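Local coordinates for protein putative alpha-L-fucosidase (Bacteroides thetaiotaomicron, PDB 3EYP) that probably removes alpha-L-fucose residues from glycans by hydrolysis, as a member of glycoside hydrolase family 29, at residues A[23-28]-A[121-126]; A[160-165]-A[251-256]; A[193-198]-A[204-209]; A[199-204]-A[224-229]. All blocks are in the same frame, centred on the assembly; numbering follows the deposited sequence.

Contact 1 (A[23-28]-A[121-126]); sequences IAFFHF and GIYLGP
The backbones of strands 22-26 and 119-124 stay well apart, F25 CA and Y123 CA being separated by 8.9 Å, and only aromatic side chains bridge the gap. The Y123 side chain sets out toward the other segment, with CG anti to its backbone N (chi1 172°), and places CD1 3.7 Å from F25 CZ. The two rings meet rim to rim, planes at 58°, neither lying over the other. H27 completes the cluster. Its CE1 stands over the centre of one F25 face, 3.4 Å above the plane, while the imidazole turns an edge toward the face of Y123 in a T-shaped pair with centroids 5.7 Å apart. Polar ends are held from outside: H27 ND1 by N295, H27 NE2 by a glycerol probably from the crystallisation liquor, and Y123 OH by D166. The cluster lies inside the TIM barrel. Strand 70-76 runs between the two strands in the sheet and lays I72 against both F25 and Y123, while strand 291-295 flanks 22-26 on its other side.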
loop_
_atom_site.group_PDB
_atom_site.type_symbol
_atom_site.label_atom_id
_atom_site.label_comp_id
_atom_site.label_asym_id
_atom_site.label_seq_id
_atom_site.Cartn_x
_atom_site.Cartn_y
_atom_site.Cartn_z
ATOM N N ILE A 23 -0.381 5.093 -1.203
ATOM C CA ILE A 23 0.687 5.504 -2.166
ATOM C C ILE A 23 0.049 5.765 -3.533
ATOM O O ILE A 23 -0.855 5.020 -3.934
ATOM C CB ILE A 23 1.794 4.434 -2.316
ATOM C CG1 ILE A 23 2.333 4.012 -0.974
ATOM C CG2 ILE A 23 2.903 4.934 -3.194
ATOM C CD1 ILE A 23 3.336 2.797 -1.017
ATOM N N ALA A 24 0.412 6.841 -4.239
ATOM C CA ALA A 24 -0.078 6.960 -5.629
ATOM C C ALA A 24 0.808 6.272 -6.669
ATOM O O ALA A 24 1.992 6.241 -6.555
ATOM C CB ALA A 24 -0.323 8.416 -6.020
ATOM N N PHE A 25 0.154 5.686 -7.685
ATOM C CA PHE A 25 0.841 5.163 -8.862
ATOM C C PHE A 25 0.494 6.157 -9.972
ATOM O O PHE A 25 -0.571 6.717 -9.972
ATOM C CB PHE A 25 0.232 3.822 -9.301
ATOM C CG PHE A 25 1.207 2.690 -9.456
ATOM C CD1 PHE A 25 2.558 2.900 -9.712
ATOM C CD2 PHE A 25 0.733 1.362 -9.385
ATOM C CE1 PHE A 25 3.381 1.876 -9.881
ATOM C CE2 PHE A 25 1.579 0.313 -9.557
ATOM C CZ PHE A 25 2.898 0.543 -9.783
ATOM N N PHE A 26 1.442 6.412 -10.841
ATOM C CA PHE A 26 1.259 7.286 -12.001
ATOM C C PHE A 26 1.772 6.543 -13.205
ATOM O O PHE A 26 2.983 6.519 -13.474
ATOM C CB PHE A 26 2.019 8.609 -11.883
ATOM C CG PHE A 26 1.469 9.552 -10.838
ATOM C CD1 PHE A 26 0.163 9.893 -10.833
ATOM C CD2 PHE A 26 2.306 10.099 -9.880
ATOM C CE1 PHE A 26 -0.339 10.732 -9.893
ATOM C CE2 PHE A 26 1.806 10.956 -8.927
ATOM C CZ PHE A 26 0.491 11.251 -8.911
ATOM N N HIS A 27 0.848 5.892 -13.902
ATOM C CA HIS A 27 1.150 5.165 -15.120
ATOM C C HIS A 27 1.003 6.133 -16.317
ATOM O O HIS A 27 -0.094 6.555 -16.667
ATOM C CB HIS A 27 0.226 3.970 -15.353
ATOM C CG HIS A 27 0.659 2.729 -14.652
ATOM N ND1 HIS A 27 0.622 2.620 -13.281
ATOM C CD2 HIS A 27 1.189 1.561 -15.117
ATOM C CE1 HIS A 27 1.103 1.436 -12.929
ATOM N NE2 HIS A 27 1.445 0.768 -14.017
ATOM N N PHE A 28 2.159 6.479 -16.854
ATOM C CA PHE A 28 2.298 7.493 -17.909
ATOM C C PHE A 28 3.516 7.165 -18.764
ATOM O O PHE A 28 4.596 6.754 -18.278
ATOM C CB PHE A 28 2.432 8.856 -17.254
ATOM C CG PHE A 28 2.566 10.037 -18.211
ATOM C CD1 PHE A 28 1.487 10.418 -19.036
ATOM C CD2 PHE A 28 3.690 10.851 -18.124
ATOM C CE1 PHE A 28 1.578 11.539 -19.828
ATOM C CE2 PHE A 28 3.815 11.995 -18.938
ATOM C CZ PHE A 28 2.784 12.343 -19.789
ATOM N N GLY A 121 8.898 7.780 -5.565
ATOM C CA GLY A 121 9.297 6.425 -5.915
ATOM C C GLY A 121 9.327 6.221 -7.415
ATOM O O GLY A 121 8.775 7.007 -8.197
ATOM N N ILE A 122 9.976 5.138 -7.774
ATOM C CA ILE A 122 10.252 4.755 -9.134
ATOM C C ILE A 122 9.877 3.317 -9.493
ATOM O O ILE A 122 10.235 2.340 -8.810
ATOM C CB ILE A 122 11.767 4.877 -9.428
ATOM C CG1 ILE A 122 12.299 6.327 -9.270
ATOM C CG2 ILE A 122 12.061 4.389 -10.776
ATOM C CD1 ILE A 122 11.608 7.372 -10.264
ATOM N N TYR A 123 9.104 3.223 -10.557
ATOM C CA TYR A 123 8.791 1.947 -11.243
ATOM C C TYR A 123 9.698 1.901 -12.496
ATOM O O TYR A 123 9.630 2.767 -13.368
ATOM C CB TYR A 123 7.294 1.916 -11.573
ATOM C CG TYR A 123 6.776 0.773 -12.451
ATOM C CD1 TYR A 123 5.743 -0.033 -12.003
ATOM C CD2 TYR A 123 7.315 0.509 -13.708
ATOM C CE1 TYR A 123 5.234 -1.044 -12.782
ATOM C CE2 TYR A 123 6.839 -0.528 -14.487
ATOM C CZ TYR A 123 5.773 -1.299 -14.024
ATOM O OH TYR A 123 5.271 -2.342 -14.794
ATOM N N LEU A 124 10.572 0.921 -12.513
ATOM C CA LEU A 124 11.532 0.682 -13.631
ATOM C C LEU A 124 11.430 -0.776 -14.067
ATOM O O LEU A 124 11.959 -1.659 -13.427
ATOM C CB LEU A 124 12.961 0.985 -13.201
ATOM C CG LEU A 124 14.094 0.966 -14.239
ATOM C CD1 LEU A 124 13.890 2.089 -15.311
ATOM C CD2 LEU A 124 15.396 1.089 -13.543
ATOM N N GLY A 125 10.702 -0.965 -15.172
ATOM C CA GLY A 125 10.190 -2.250 -15.640
ATOM C C GLY A 125 11.253 -3.304 -15.868
ATOM O O GLY A 125 12.118 -3.131 -16.713
ATOM N N PRO A 126 11.256 -4.401 -15.061
ATOM C CA PRO A 126 12.273 -5.406 -15.372
ATOM C C PRO A 126 12.220 -6.041 -16.741
ATOM O O PRO A 126 13.246 -6.163 -17.396
ATOM C CB PRO A 126 12.125 -6.449 -14.264
ATOM C CG PRO A 126 11.527 -5.705 -13.133
ATOM C CD PRO A 126 10.662 -4.599 -13.730
#

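Contact 2 (A[160-165]-A[251-256]); sequences IWETWW and PAETDV
E162 opens the contact, reaching across the barrel interior to E253, which comes from the opposite direction. The CG of E162 lies anti to the backbone N, and a bend at chi2 (145°) brings the carboxylate to within 21° of the plane of its partner. E162 OE2 and E253 OE1 are then a mere 2.4 Å apart. E162 OE1 has a salt bridge to R20, and E253 OE1 also takes a hydrogen bond from W17 NE1. Two residues on, W164 points inward too. Its NE1 donates to E253 OE2 at 2.8 Å, nearly straight, meeting the syn lone pair with the oxygen close to the indole plane; indole and carboxylate are nearly coplanar. The far rim of the same indole, at CH2, lies 3.8 Å from D255 OD2, which is hydrogen-bonded to a glycerol. Strands 162-164 and 253-257 are thus joined through the middle of the TIM barrel by side chains alone. An oxygen-to-oxygen separation this short suggests that one of the two acids probably holds a proton; W164 and W17, each donating to one oxygen of E253, should fix the rotation of its carboxylate.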
loop_
_atom_site.group_PDB
_atom_site.type_symbol
_atom_site.label_atom_id
_atom_site.label_comp_id
_atom_site.label_asym_id
_atom_site.label_seq_id
_atom_site.Cartn_x
_atom_site.Cartn_y
_atom_site.Cartn_z
ATOM N N ILE A 160 14.899 8.474 -2.904
ATOM C CA ILE A 160 13.933 7.548 -3.494
ATOM C C ILE A 160 13.446 6.592 -2.377
ATOM O O ILE A 160 14.260 5.927 -1.706
ATOM C CB ILE A 160 14.558 6.767 -4.679
ATOM C CG1 ILE A 160 15.143 7.661 -5.804
ATOM C CG2 ILE A 160 13.510 5.708 -5.315
ATOM C CD1 ILE A 160 14.184 8.494 -6.573
ATOM N N TRP A 161 12.116 6.539 -2.194
ATOM C CA TRP A 161 11.515 5.794 -1.070
ATOM C C TRP A 161 10.854 4.459 -1.442
ATOM O O TRP A 161 10.515 3.652 -0.574
ATOM C CB TRP A 161 10.488 6.659 -0.344
ATOM C CG TRP A 161 10.995 7.886 0.287
ATOM C CD1 TRP A 161 11.133 9.115 -0.300
ATOM C CD2 TRP A 161 11.300 8.047 1.664
ATOM N NE1 TRP A 161 11.552 10.026 0.638
ATOM C CE2 TRP A 161 11.663 9.390 1.855
ATOM C CE3 TRP A 161 11.309 7.176 2.767
ATOM C CZ2 TRP A 161 12.042 9.881 3.098
ATOM C CZ3 TRP A 161 11.697 7.672 4.002
ATOM C CH2 TRP A 161 12.060 9.006 4.156
ATOM N N GLU A 162 10.685 4.245 -2.729
ATOM C CA GLU A 162 10.256 2.924 -3.254
ATOM C C GLU A 162 10.763 2.676 -4.641
ATOM O O GLU A 162 10.749 3.568 -5.488
ATOM C CB GLU A 162 8.740 2.781 -3.256
ATOM C CG GLU A 162 8.249 1.358 -3.484
ATOM C CD GLU A 162 6.984 1.001 -2.707
ATOM O OE1 GLU A 162 6.705 1.687 -1.684
ATOM O OE2 GLU A 162 6.256 0.060 -3.172
ATOM N N THR A 163 11.233 1.445 -4.847
ATOM C CA THR A 163 11.563 0.931 -6.204
ATOM C C THR A 163 10.669 -0.253 -6.438
ATOM O O THR A 163 10.547 -1.121 -5.586
ATOM C CB THR A 163 13.056 0.521 -6.318
ATOM O OG1 THR A 163 13.879 1.681 -6.256
ATOM C CG2 THR A 163 13.373 -0.169 -7.607
ATOM N N TRP A 164 10.001 -0.252 -7.581
ATOM C CA TRP A 164 8.969 -1.255 -7.902
ATOM C C TRP A 164 9.434 -2.137 -9.034
ATOM O O TRP A 164 9.730 -1.646 -10.146
ATOM C CB TRP A 164 7.698 -0.579 -8.314
ATOM C CG TRP A 164 6.436 -1.056 -7.719
ATOM C CD1 TRP A 164 5.942 -0.749 -6.496
ATOM C CD2 TRP A 164 5.460 -1.877 -8.350
ATOM N NE1 TRP A 164 4.737 -1.373 -6.299
ATOM C CE2 TRP A 164 4.399 -2.044 -7.437
ATOM C CE3 TRP A 164 5.382 -2.501 -9.599
ATOM C CZ2 TRP A 164 3.254 -2.794 -7.739
ATOM C CZ3 TRP A 164 4.250 -3.252 -9.887
ATOM C CH2 TRP A 164 3.200 -3.364 -8.958
ATOM N N TRP A 165 9.418 -3.446 -8.767
ATOM C CA TRP A 165 9.794 -4.449 -9.783
ATOM C C TRP A 165 8.588 -5.295 -10.137
ATOM O O TRP A 165 8.230 -6.216 -9.400
ATOM C CB TRP A 165 10.937 -5.347 -9.327
ATOM C CG TRP A 165 12.281 -4.663 -9.243
ATOM C CD1 TRP A 165 12.680 -3.599 -9.968
ATOM C CD2 TRP A 165 13.386 -5.007 -8.393
ATOM N NE1 TRP A 165 13.946 -3.248 -9.647
ATOM C CE2 TRP A 165 14.410 -4.072 -8.650
ATOM C CE3 TRP A 165 13.610 -6.006 -7.442
ATOM C CZ2 TRP A 165 15.660 -4.123 -8.021
ATOM C CZ3 TRP A 165 14.833 -6.041 -6.782
ATOM C CH2 TRP A 165 15.867 -5.128 -7.103
ATOM N N PRO A 251 5.400 -7.778 4.028
ATOM C CA PRO A 251 4.001 -7.503 4.015
ATOM C C PRO A 251 3.445 -7.220 2.615
ATOM O O PRO A 251 4.182 -6.855 1.705
ATOM C CB PRO A 251 3.847 -6.259 4.896
ATOM C CG PRO A 251 5.182 -5.755 5.151
ATOM C CD PRO A 251 6.199 -6.751 4.722
ATOM N N ALA A 252 2.170 -7.450 2.471
ATOM C CA ALA A 252 1.451 -7.221 1.202
ATOM C C ALA A 252 1.239 -5.754 0.883
ATOM O O ALA A 252 0.730 -4.941 1.691
ATOM C CB ALA A 252 0.091 -7.945 1.191
ATOM N N GLU A 253 1.516 -5.440 -0.381
ATOM C CA GLU A 253 1.127 -4.138 -0.975
ATOM C C GLU A 253 0.033 -4.323 -2.050
ATOM O O GLU A 253 0.171 -5.091 -2.962
ATOM C CB GLU A 253 2.359 -3.457 -1.565
ATOM C CG GLU A 253 2.156 -1.938 -1.880
ATOM C CD GLU A 253 3.329 -1.387 -2.672
ATOM O OE1 GLU A 253 4.197 -0.704 -2.102
ATOM O OE2 GLU A 253 3.414 -1.684 -3.853
ATOM N N THR A 254 -1.102 -3.651 -1.864
ATOM C CA THR A 254 -2.273 -3.859 -2.675
ATOM C C THR A 254 -2.389 -2.776 -3.733
ATOM O O THR A 254 -2.613 -1.613 -3.424
ATOM C CB THR A 254 -3.582 -3.841 -1.806
ATOM O OG1 THR A 254 -3.455 -4.855 -0.778
ATOM C CG2 THR A 254 -4.815 -4.117 -2.621
ATOM N N ASP A 255 -2.270 -3.197 -4.968
ATOM C CA ASP A 255 -2.269 -2.247 -6.134
ATOM C C ASP A 255 -3.514 -2.319 -6.956
ATOM O O ASP A 255 -4.008 -3.388 -7.220
ATOM C CB ASP A 255 -1.047 -2.407 -7.007
ATOM C CG ASP A 255 -0.997 -3.708 -7.775
ATOM O OD1 ASP A 255 -1.277 -4.793 -7.199
ATOM O OD2 ASP A 255 -0.596 -3.637 -8.969
ATOM N N VAL A 256 -4.019 -1.144 -7.360
ATOM C CA VAL A 256 -5.232 -1.092 -8.148
ATOM C C VAL A 256 -5.322 0.248 -8.870
ATOM O O VAL A 256 -4.761 1.261 -8.446
ATOM C CB VAL A 256 -6.495 -1.348 -7.232
ATOM C CG1 VAL A 256 -6.605 -0.249 -6.167
ATOM C CG2 VAL A 256 -7.757 -1.450 -8.003
#

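Contact 3 (A[193-198]-A[204-209]); sequences VIFGTK and ADVRWM
F195 presents the rim of its ring to the 204-209 segment: V206 CG2 touches the edge at CD1, 3.9 Å away, and W208 CD1 lies in the ring plane beyond CZ. W164 of the adjoining strand stacks with the phenyl group. This is the edge of a TIM-barrel sheet: the chain leaves strand 193-195, loops round, and returns to form a single beta bridge between F195 and V206. Because R207 bonds through its backbone to P251 and E253, the returning segment spans the gap between the outermost strands and helps close the barrel. F195 CZ also packs on W208 CB at 3.6 Å; CG anti to the backbone N (chi1 175°) brings the end of the ring, CE1 and CZ, to R207 and W208. The carboxylate of D205 is gripped at both oxygens: OD2 accepts from I194 N at 2.7 Å through its anti lone pair, and OD1 forms a salt bridge with R13. I194 O takes two donors, D205 N in the carbonyl plane at 2.8 Å and V206 N tilted 26° from it. G196 N completes the bridge with a bond to V206 O, 3.2 Å. V193 CG1 meets V206 CG1 on the side facing W17 of helix 12-20. Farther on, where the backbones part, a water donates to G196 O at 2.7 Å and accepts from W208 N at 2.9 Å.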
loop_
_atom_site.group_PDB
_atom_site.type_symbol
_atom_site.label_atom_id
_atom_site.label_comp_id
_atom_site.label_asym_id
_atom_site.label_seq_id
_atom_site.Cartn_x
_atom_site.Cartn_y
_atom_site.Cartn_z
ATOM N N VAL A 193 12.344 1.201 -0.124
ATOM C CA VAL A 193 11.543 -0.040 -0.012
ATOM C C VAL A 193 11.435 -0.653 -1.383
ATOM O O VAL A 193 11.109 0.011 -2.380
ATOM C CB VAL A 193 10.102 0.272 0.467
ATOM C CG1 VAL A 193 9.241 -0.921 0.357
ATOM C CG2 VAL A 193 10.057 0.809 1.877
ATOM N N ILE A 194 11.736 -1.935 -1.443
ATOM C CA ILE A 194 11.621 -2.700 -2.681
ATOM C C ILE A 194 10.370 -3.583 -2.764
ATOM O O ILE A 194 10.168 -4.465 -1.918
ATOM C CB ILE A 194 12.847 -3.536 -2.918
ATOM C CG1 ILE A 194 14.085 -2.643 -3.088
ATOM C CG2 ILE A 194 12.625 -4.470 -4.130
ATOM C CD1 ILE A 194 15.405 -3.482 -3.047
ATOM N N PHE A 195 9.528 -3.278 -3.752
ATOM C CA PHE A 195 8.370 -4.161 -4.113
ATOM C C PHE A 195 8.979 -5.170 -5.055
ATOM O O PHE A 195 9.409 -4.828 -6.164
ATOM C CB PHE A 195 7.222 -3.409 -4.787
ATOM C CG PHE A 195 6.110 -4.290 -5.258
ATOM C CD1 PHE A 195 4.983 -4.528 -4.451
ATOM C CD2 PHE A 195 6.157 -4.867 -6.511
ATOM C CE1 PHE A 195 3.933 -5.353 -4.883
ATOM C CE2 PHE A 195 5.077 -5.688 -6.976
ATOM C CZ PHE A 195 3.987 -5.928 -6.155
ATOM N N GLY A 196 9.032 -6.423 -4.596
ATOM C CA GLY A 196 9.709 -7.491 -5.354
ATOM C C GLY A 196 8.803 -8.665 -5.656
ATOM O O GLY A 196 7.936 -9.050 -4.872
ATOM N N THR A 197 8.989 -9.181 -6.841
ATOM C CA THR A 197 8.205 -10.291 -7.346
ATOM C C THR A 197 9.145 -11.350 -7.892
ATOM O O THR A 197 10.300 -11.095 -8.250
ATOM C CB THR A 197 7.320 -9.823 -8.485
ATOM O OG1 THR A 197 8.143 -9.076 -9.425
ATOM C CG2 THR A 197 6.149 -8.957 -7.942
ATOM N N LYS A 198 8.612 -12.544 -7.931
ATOM C CA LYS A 198 9.270 -13.675 -8.578
ATOM C C LYS A 198 10.698 -13.849 -8.093
ATOM O O LYS A 198 10.949 -14.022 -6.857
ATOM C CB LYS A 198 9.100 -13.554 -10.097
ATOM C CG LYS A 198 7.712 -13.952 -10.540
ATOM C CD LYS A 198 7.402 -13.610 -12.032
ATOM C CE LYS A 198 5.974 -13.792 -12.389
ATOM N NZ LYS A 198 5.796 -13.432 -13.813
ATOM N N ALA A 204 13.006 -8.514 -1.601
ATOM C CA ALA A 204 11.753 -7.788 -1.452
ATOM C C ALA A 204 11.575 -7.330 -0.016
ATOM O O ALA A 204 11.818 -8.095 0.932
ATOM C CB ALA A 204 10.575 -8.727 -1.851
ATOM N N ASP A 205 11.109 -6.104 0.121
ATOM C CA ASP A 205 10.659 -5.535 1.393
ATOM C C ASP A 205 9.167 -5.770 1.548
ATOM O O ASP A 205 8.650 -6.009 2.655
ATOM C CB ASP A 205 10.977 -4.053 1.485
ATOM C CG ASP A 205 12.451 -3.801 1.578
ATOM O OD1 ASP A 205 13.128 -4.391 2.439
ATOM O OD2 ASP A 205 12.919 -2.995 0.801
ATOM N N VAL A 206 8.494 -5.655 0.421
ATOM C CA VAL A 206 7.030 -5.863 0.336
ATOM C C VAL A 206 6.690 -6.741 -0.846
ATOM O O VAL A 206 7.433 -6.809 -1.852
ATOM C CB VAL A 206 6.269 -4.528 0.350
ATOM C CG1 VAL A 206 6.714 -3.676 1.584
ATOM C CG2 VAL A 206 6.481 -3.705 -0.972
ATOM N N ARG A 207 5.550 -7.411 -0.728
ATOM C CA ARG A 207 5.104 -8.343 -1.748
ATOM C C ARG A 207 3.833 -7.929 -2.444
ATOM O O ARG A 207 3.036 -7.133 -1.940
ATOM C CB ARG A 207 4.836 -9.727 -1.087
ATOM C CG ARG A 207 3.647 -9.758 -0.081
ATOM C CD ARG A 207 3.392 -11.198 0.512
ATOM N NE ARG A 207 2.034 -11.365 1.033
ATOM C CZ ARG A 207 1.697 -11.367 2.328
ATOM N NH1 ARG A 207 2.591 -11.072 3.256
ATOM N NH2 ARG A 207 0.425 -11.527 2.694
ATOM N N TRP A 208 3.603 -8.587 -3.573
ATOM C CA TRP A 208 2.282 -8.607 -4.201
ATOM C C TRP A 208 1.274 -9.499 -3.453
ATOM O O TRP A 208 1.618 -10.397 -2.713
ATOM C CB TRP A 208 2.373 -9.064 -5.658
ATOM C CG TRP A 208 1.156 -8.770 -6.447
ATOM C CD1 TRP A 208 0.403 -7.631 -6.421
ATOM C CD2 TRP A 208 0.573 -9.619 -7.437
ATOM N NE1 TRP A 208 -0.631 -7.738 -7.330
ATOM C CE2 TRP A 208 -0.536 -8.946 -7.969
ATOM C CE3 TRP A 208 0.888 -10.898 -7.919
ATOM C CZ2 TRP A 208 -1.336 -9.509 -8.983
ATOM C CZ3 TRP A 208 0.113 -11.447 -8.922
ATOM C CH2 TRP A 208 -0.973 -10.759 -9.444
ATOM N N MET A 209 -0.006 -9.238 -3.691
ATOM C CA MET A 209 -1.044 -9.946 -2.973
ATOM C C MET A 209 -1.991 -10.715 -3.869
ATOM O O MET A 209 -3.081 -11.039 -3.489
ATOM C CB MET A 209 -1.842 -9.032 -2.050
ATOM C CG MET A 209 -1.916 -7.643 -2.516
ATOM S SD MET A 209 -2.737 -7.336 -4.068
ATOM C CE MET A 209 -4.430 -7.533 -3.553
HETATM O O HOH W 1 5.576 -10.414 -4.594
#

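Contact 4 (A[199-204]-A[224-229]); sequences NSYPFA and TDSVAI
In the loop that follows strand 193-195 of the TIM barrel, Y201 packs against S226 and I229 at the start of helix 226-230. A 3-10 segment that includes 199-200 leads into a tight turn, F203 N bonding to S200 O at 2.8 Å, and this turn carries Y201 toward the helix. With CG between its backbone N and carbonyl carbon (chi1 68°), the tyrosine brings its ring beside S226. P202 CD lies over the centre of one ring face, and T175 and R230 also touch the tyrosine side chain. No hydrogen bond joins the segments; the contact is made by van der Waals packing. S226 OG approaches the ring obliquely, 3.6 Å from Y201 CD1, while S226 O lies 3.6 Å from Y201 CB. The same carbonyl takes a weak bond from I229 N. The S226 backbone N is bonded to D247 OD1, which ties the beginning of the helix to the chain ahead of strand 248-249. I229 is the buried partner: its CG1 branch points away from Y201, whereas CG2 faces Y201 and the backbone of 196-198. L239 of helix 236-240 and I250 also touch this isoleucine. The closest approach is I229 CG2 to Y201 CB, 3.5 Å.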
loop_
_atom_site.group_PDB
_atom_site.type_symbol
_atom_site.label_atom_id
_atom_site.label_comp_id
_atom_site.label_asym_id
_atom_site.label_seq_id
_atom_site.Cartn_x
_atom_site.Cartn_y
_atom_site.Cartn_z
ATOM N N ASN A 199 11.671 -13.820 -9.009
ATOM C CA ASN A 199 13.035 -14.197 -8.608
ATOM C C ASN A 199 13.787 -13.190 -7.768
ATOM O O ASN A 199 14.882 -13.457 -7.330
ATOM C CB ASN A 199 13.866 -14.691 -9.795
ATOM C CG ASN A 199 13.262 -15.941 -10.416
ATOM O OD1 ASN A 199 12.792 -16.840 -9.692
ATOM N ND2 ASN A 199 13.233 -15.995 -11.760
ATOM N N SER A 200 13.135 -12.069 -7.495
ATOM C CA SER A 200 13.696 -11.022 -6.585
ATOM C C SER A 200 13.361 -11.259 -5.136
ATOM O O SER A 200 13.667 -10.423 -4.280
ATOM C CB SER A 200 13.182 -9.633 -6.938
ATOM O OG SER A 200 11.772 -9.497 -6.702
ATOM N N TYR A 201 12.684 -12.381 -4.895
ATOM C CA TYR A 201 12.098 -12.695 -3.565
ATOM C C TYR A 201 13.009 -12.493 -2.349
ATOM O O TYR A 201 12.536 -12.046 -1.323
ATOM C CB TYR A 201 11.425 -14.093 -3.524
ATOM C CG TYR A 201 12.422 -15.203 -3.650
ATOM C CD1 TYR A 201 12.995 -15.772 -2.518
ATOM C CD2 TYR A 201 12.879 -15.614 -4.881
ATOM C CE1 TYR A 201 13.918 -16.754 -2.620
ATOM C CE2 TYR A 201 13.824 -16.625 -4.995
ATOM C CZ TYR A 201 14.332 -17.191 -3.858
ATOM O OH TYR A 201 15.289 -18.191 -3.961
ATOM N N PRO A 202 14.322 -12.706 -2.477
ATOM C CA PRO A 202 15.135 -12.497 -1.287
ATOM C C PRO A 202 15.431 -11.060 -0.972
ATOM O O PRO A 202 16.000 -10.762 0.071
ATOM C CB PRO A 202 16.466 -13.176 -1.627
ATOM C CG PRO A 202 16.405 -13.604 -2.987
ATOM C CD PRO A 202 15.044 -13.406 -3.548
ATOM N N PHE A 203 15.061 -10.180 -1.902
ATOM C CA PHE A 203 15.380 -8.784 -1.790
ATOM C C PHE A 203 14.161 -7.906 -1.504
ATOM O O PHE A 203 14.257 -6.706 -1.250
ATOM C CB PHE A 203 16.094 -8.336 -3.056
ATOM C CG PHE A 203 17.186 -9.265 -3.469
ATOM C CD1 PHE A 203 18.280 -9.460 -2.628
ATOM C CD2 PHE A 203 17.144 -9.932 -4.676
ATOM C CE1 PHE A 203 19.326 -10.290 -3.024
ATOM C CE2 PHE A 203 18.174 -10.802 -5.053
ATOM C CZ PHE A 203 19.249 -10.981 -4.225
ATOM N N ALA A 204 13.006 -8.514 -1.601
ATOM C CA ALA A 204 11.753 -7.788 -1.452
ATOM C C ALA A 204 11.575 -7.330 -0.016
ATOM O O ALA A 204 11.818 -8.095 0.932
ATOM C CB ALA A 204 10.575 -8.727 -1.851
ATOM N N THR A 224 4.887 -14.430 5.258
ATOM C CA THR A 224 4.597 -15.506 4.319
ATOM C C THR A 224 5.894 -16.226 3.980
ATOM O O THR A 224 6.973 -15.775 4.351
ATOM C CB THR A 224 3.842 -15.026 2.987
ATOM O OG1 THR A 224 3.171 -16.146 2.388
ATOM C CG2 THR A 224 4.773 -14.357 1.937
ATOM N N ASP A 225 5.779 -17.302 3.241
ATOM C CA ASP A 225 6.969 -18.057 2.817
ATOM C C ASP A 225 7.531 -17.369 1.578
ATOM O O ASP A 225 6.778 -16.974 0.699
ATOM C CB ASP A 225 6.642 -19.508 2.499
ATOM C CG ASP A 225 6.531 -20.396 3.766
ATOM O OD1 ASP A 225 6.902 -19.940 4.871
ATOM O OD2 ASP A 225 6.007 -21.550 3.646
ATOM N N SER A 226 8.847 -17.242 1.498
ATOM C CA SER A 226 9.420 -16.485 0.378
ATOM C C SER A 226 9.205 -17.178 -0.953
ATOM O O SER A 226 9.276 -16.547 -2.021
ATOM C CB SER A 226 10.886 -16.177 0.596
ATOM O OG SER A 226 11.636 -17.331 0.404
ATOM N N VAL A 227 8.900 -18.465 -0.879
ATOM C CA VAL A 227 8.614 -19.276 -2.101
ATOM C C VAL A 227 7.324 -18.834 -2.782
ATOM O O VAL A 227 7.152 -18.960 -4.015
ATOM C CB VAL A 227 8.644 -20.804 -1.805
ATOM C CG1 VAL A 227 7.402 -21.246 -1.003
ATOM C CG2 VAL A 227 8.803 -21.613 -3.095
ATOM N N ALA A 228 6.458 -18.214 -1.996
ATOM C CA ALA A 228 5.193 -17.747 -2.539
ATOM C C ALA A 228 5.467 -16.629 -3.513
ATOM O O ALA A 228 4.822 -16.521 -4.513
ATOM C CB ALA A 228 4.203 -17.289 -1.457
ATOM N N ILE A 229 6.427 -15.773 -3.181
ATOM C CA ILE A 229 6.758 -14.672 -4.053
ATOM C C ILE A 229 7.358 -15.233 -5.333
ATOM O O ILE A 229 6.995 -14.856 -6.456
ATOM C CB ILE A 229 7.707 -13.663 -3.359
ATOM C CG1 ILE A 229 6.911 -12.995 -2.228
ATOM C CG2 ILE A 229 8.303 -12.661 -4.415
ATOM C CD1 ILE A 229 7.734 -12.219 -1.196
#

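From the N terminus, strand 22-26 first meets strand 119-124 in contact 1, closing a loop of 92 residues that contains strand 70-76. Contact 2 opens only afterwards, yet its first strand, 162-164, is the sheet neighbour of 119-124, and I122 bonds to E162 and W164 through the backbone. The loop closed by contact 2, ending at strand 253-257, encloses both remaining contacts. Within it, contacts 3 and 4 cross: 199-204 lies between the two segments of contact 3, sharing A204, while 224-229 follows them. Together the four tie the strands of one TIM barrel across its interior, at its closing edge, and outward to helix 226-230.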